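Local coordinates for protein ubiquitin-conjugating enzyme E2-21 kDa (Pichia angusta, PDB 5NL8) that accepts ubiquitin from an E1 enzyme as a thioester and attaches it to other proteins, and probably serves peroxisome biogenesis, at residues 96-107 with 178-186. Numbering follows the deposited sequence.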
# COMPACT_ATOMS: atom_id res chain seq x y z
N LYS A 96 -23.61 -2.09 -1.17
CA LYS A 96 -23.81 -2.26 0.26
C LYS A 96 -23.27 -1.06 1.03
O LYS A 96 -23.51 -0.91 2.23
CB LYS A 96 -23.12 -3.54 0.75
CG LYS A 96 -23.81 -4.82 0.29
CD LYS A 96 -23.93 -5.82 1.43
CE LYS A 96 -25.16 -6.71 1.26
NZ LYS A 96 -24.82 -8.15 1.36
N THR A 97 -22.55 -0.19 0.31
CA THR A 97 -21.84 0.93 0.93
C THR A 97 -22.74 1.93 1.63
O THR A 97 -23.97 1.88 1.52
CB THR A 97 -21.00 1.69 -0.12
OG1 THR A 97 -21.84 2.08 -1.21
CG2 THR A 97 -19.87 0.83 -0.64
N SER A 98 -22.11 2.84 2.36
CA SER A 98 -22.80 3.96 2.99
C SER A 98 -22.14 5.26 2.54
O SER A 98 -20.95 5.27 2.23
CB SER A 98 -22.79 3.84 4.51
OG SER A 98 -22.93 2.49 4.92
N SER A 99 -22.91 6.35 2.51
CA SER A 99 -22.38 7.63 2.08
C SER A 99 -21.56 8.31 3.18
O SER A 99 -21.17 9.47 3.05
CB SER A 99 -23.51 8.55 1.62
OG SER A 99 -23.02 9.82 1.22
N GLY A 100 -21.31 7.58 4.26
CA GLY A 100 -20.52 8.09 5.37
C GLY A 100 -19.56 7.07 5.93
O GLY A 100 -19.11 7.19 7.07
N ALA A 101 -19.23 6.06 5.13
CA ALA A 101 -18.36 4.98 5.58
C ALA A 101 -16.90 5.25 5.22
O ALA A 101 -16.58 6.28 4.61
CB ALA A 101 -18.81 3.65 4.99
N ARG A 102 -16.02 4.33 5.61
CA ARG A 102 -14.61 4.38 5.23
C ARG A 102 -14.44 3.76 3.86
O ARG A 102 -14.56 2.54 3.71
CB ARG A 102 -13.76 3.65 6.27
CG ARG A 102 -12.26 3.75 6.05
CD ARG A 102 -11.49 3.36 7.31
NE ARG A 102 -10.85 2.06 7.18
CZ ARG A 102 -10.53 1.28 8.21
NH1 ARG A 102 -9.95 0.11 8.00
NH2 ARG A 102 -10.80 1.67 9.45
N LYS A 103 -14.16 4.56 2.84
CA LYS A 103 -14.06 4.00 1.50
C LYS A 103 -12.61 3.83 1.06
O LYS A 103 -11.75 4.68 1.29
CB LYS A 103 -14.84 4.85 0.47
CG LYS A 103 -14.29 6.24 0.21
CD LYS A 103 -14.96 6.88 -1.02
CE LYS A 103 -16.35 6.29 -1.29
NZ LYS A 103 -16.90 6.74 -2.60
N VAL A 104 -12.36 2.69 0.43
CA VAL A 104 -11.06 2.31 -0.08
C VAL A 104 -11.17 2.03 -1.58
O VAL A 104 -12.17 1.49 -2.05
CB VAL A 104 -10.52 1.07 0.66
CG1 VAL A 104 -9.13 0.70 0.18
CG2 VAL A 104 -10.51 1.31 2.16
N CYS A 105 -10.14 2.41 -2.32
CA CYS A 105 -10.06 2.09 -3.74
C CYS A 105 -9.45 0.71 -3.95
O CYS A 105 -8.42 0.39 -3.36
CB CYS A 105 -9.23 3.14 -4.49
SG CYS A 105 -9.06 2.80 -6.25
N TYR A 106 -10.09 -0.11 -4.78
CA TYR A 106 -9.65 -1.50 -4.93
C TYR A 106 -9.04 -1.81 -6.29
O TYR A 106 -9.08 -2.95 -6.75
CB TYR A 106 -10.82 -2.45 -4.66
CG TYR A 106 -11.22 -2.49 -3.20
CD1 TYR A 106 -10.42 -3.14 -2.27
CD2 TYR A 106 -12.38 -1.88 -2.76
CE1 TYR A 106 -10.77 -3.19 -0.94
CE2 TYR A 106 -12.74 -1.92 -1.43
CZ TYR A 106 -11.93 -2.58 -0.52
OH TYR A 106 -12.27 -2.63 0.81
N LYS A 107 -8.48 -0.79 -6.94
CA LYS A 107 -7.65 -0.97 -8.12
C LYS A 107 -6.42 -0.08 -7.96
O LYS A 107 -6.54 1.06 -7.54
CB LYS A 107 -8.41 -0.61 -9.40
CG LYS A 107 -9.58 -1.53 -9.75
CD LYS A 107 -9.12 -2.87 -10.32
CE LYS A 107 -10.30 -3.66 -10.87
NZ LYS A 107 -9.89 -5.02 -11.36
N TYR A 178 -9.68 5.62 -11.87
CA TYR A 178 -9.85 4.41 -11.06
C TYR A 178 -10.25 4.74 -9.62
O TYR A 178 -11.05 4.02 -9.02
CB TYR A 178 -8.58 3.56 -11.10
CG TYR A 178 -8.48 2.77 -12.39
CD1 TYR A 178 -9.12 1.55 -12.53
CD2 TYR A 178 -7.77 3.27 -13.48
CE1 TYR A 178 -9.05 0.84 -13.72
CE2 TYR A 178 -7.69 2.57 -14.67
CZ TYR A 178 -8.34 1.35 -14.78
OH TYR A 178 -8.26 0.66 -15.96
N ILE A 179 -9.74 5.85 -9.08
CA ILE A 179 -10.16 6.29 -7.75
C ILE A 179 -11.66 6.60 -7.71
O ILE A 179 -12.36 6.23 -6.78
CB ILE A 179 -9.37 7.55 -7.30
CG1 ILE A 179 -7.92 7.20 -7.01
CG2 ILE A 179 -10.01 8.17 -6.05
CD1 ILE A 179 -7.10 8.37 -6.54
N ALA A 180 -12.14 7.28 -8.74
CA ALA A 180 -13.53 7.71 -8.78
C ALA A 180 -14.50 6.57 -9.05
O ALA A 180 -15.65 6.61 -8.59
CB ALA A 180 -13.70 8.81 -9.81
N LYS A 181 -14.07 5.56 -9.80
CA LYS A 181 -15.00 4.53 -10.23
C LYS A 181 -14.94 3.20 -9.47
O LYS A 181 -15.92 2.45 -9.45
CB LYS A 181 -14.81 4.25 -11.73
CG LYS A 181 -15.61 5.19 -12.61
CD LYS A 181 -17.06 5.24 -12.17
CE LYS A 181 -17.94 5.93 -13.20
NZ LYS A 181 -19.36 5.99 -12.75
N TYR A 182 -13.80 2.91 -8.85
CA TYR A 182 -13.61 1.59 -8.25
C TYR A 182 -13.36 1.60 -6.74
O TYR A 182 -12.53 0.83 -6.24
CB TYR A 182 -12.45 0.88 -8.97
CG TYR A 182 -12.78 0.51 -10.40
CD1 TYR A 182 -13.41 -0.70 -10.69
CD2 TYR A 182 -12.45 1.35 -11.45
CE1 TYR A 182 -13.71 -1.05 -12.00
CE2 TYR A 182 -12.74 1.00 -12.76
CZ TYR A 182 -13.37 -0.19 -13.03
OH TYR A 182 -13.67 -0.54 -14.33
N SER A 183 -14.08 2.45 -6.02
CA SER A 183 -13.95 2.55 -4.56
C SER A 183 -15.22 2.10 -3.84
O SER A 183 -16.33 2.30 -4.33
CB SER A 183 -13.61 3.99 -4.15
OG SER A 183 -12.33 4.38 -4.61
N ALA A 184 -15.05 1.50 -2.66
CA ALA A 184 -16.18 0.99 -1.89
C ALA A 184 -15.87 0.97 -0.40
O ALA A 184 -14.74 1.20 -0.01
CB ALA A 184 -16.57 -0.40 -2.38
N TYR A 185 -16.86 0.66 0.42
CA TYR A 185 -16.69 0.67 1.88
C TYR A 185 -15.67 -0.36 2.36
O TYR A 185 -15.12 -1.13 1.57
CB TYR A 185 -18.04 0.41 2.57
CG TYR A 185 -18.45 -1.05 2.61
CD1 TYR A 185 -18.62 -1.71 3.82
CD2 TYR A 185 -18.66 -1.76 1.43
CE1 TYR A 185 -19.00 -3.04 3.86
CE2 TYR A 185 -19.03 -3.10 1.47
CZ TYR A 185 -19.20 -3.73 2.68
OH TYR A 185 -19.57 -5.05 2.72
N GLU A 186 -15.41 -0.35 3.67
CA GLU A 186 -14.54 -1.33 4.32
C GLU A 186 -13.10 -1.28 3.81
O GLU A 186 -12.15 -1.39 4.58
CB GLU A 186 -15.11 -2.75 4.15
CG GLU A 186 -14.07 -3.80 3.79
CD GLU A 186 -14.71 -5.14 3.51
OE1 GLU A 186 -15.83 -5.38 4.01
OE2 GLU A 186 -14.09 -5.94 2.77
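V104 N donates to A184 O over 2.8 Å with 168° at the hydrogen, and A184 N returns a bond to V104 O at 2.9 Å, which makes the two residues an antiparallel hydrogen-bonded pair. The carbonyl of A184 also receives a CA-H...O contact from K103. One step along, C105 and S183 form a non-hydrogen-bonded pair, and Y106 N then reaches Y182 O nearly straight, at 175°. These bonds define a two-stranded antiparallel sheet that, within the UBC fold, ties the chain after helix 168-181 to strand 104-105. S183 OG donates a 2.9 Å hydrogen bond to a lone pair of I179 O, in the carbonyl plane; the same OG lies 3.3 Å from C105 CB. With CG anti to its carbonyl carbon (chi1 -71°), Y106, whose ring stacks with F85, extends along the partner strand: CE2 lies 4.2 Å from A184 CB, and OH makes a weak 3.3 Å bond to Y185 O, which sits in plane at the ring edge. Truncating Y106 to alanine is likely to uncover A184 CB and cost Y185 O its weak hydroxyl bond. Farther along, T97 CG2 packs obliquely against the Y185 ring, 3.5 Å from CD2, though T97 is poorly ordered; T97 OG1 bonds to Q94 O.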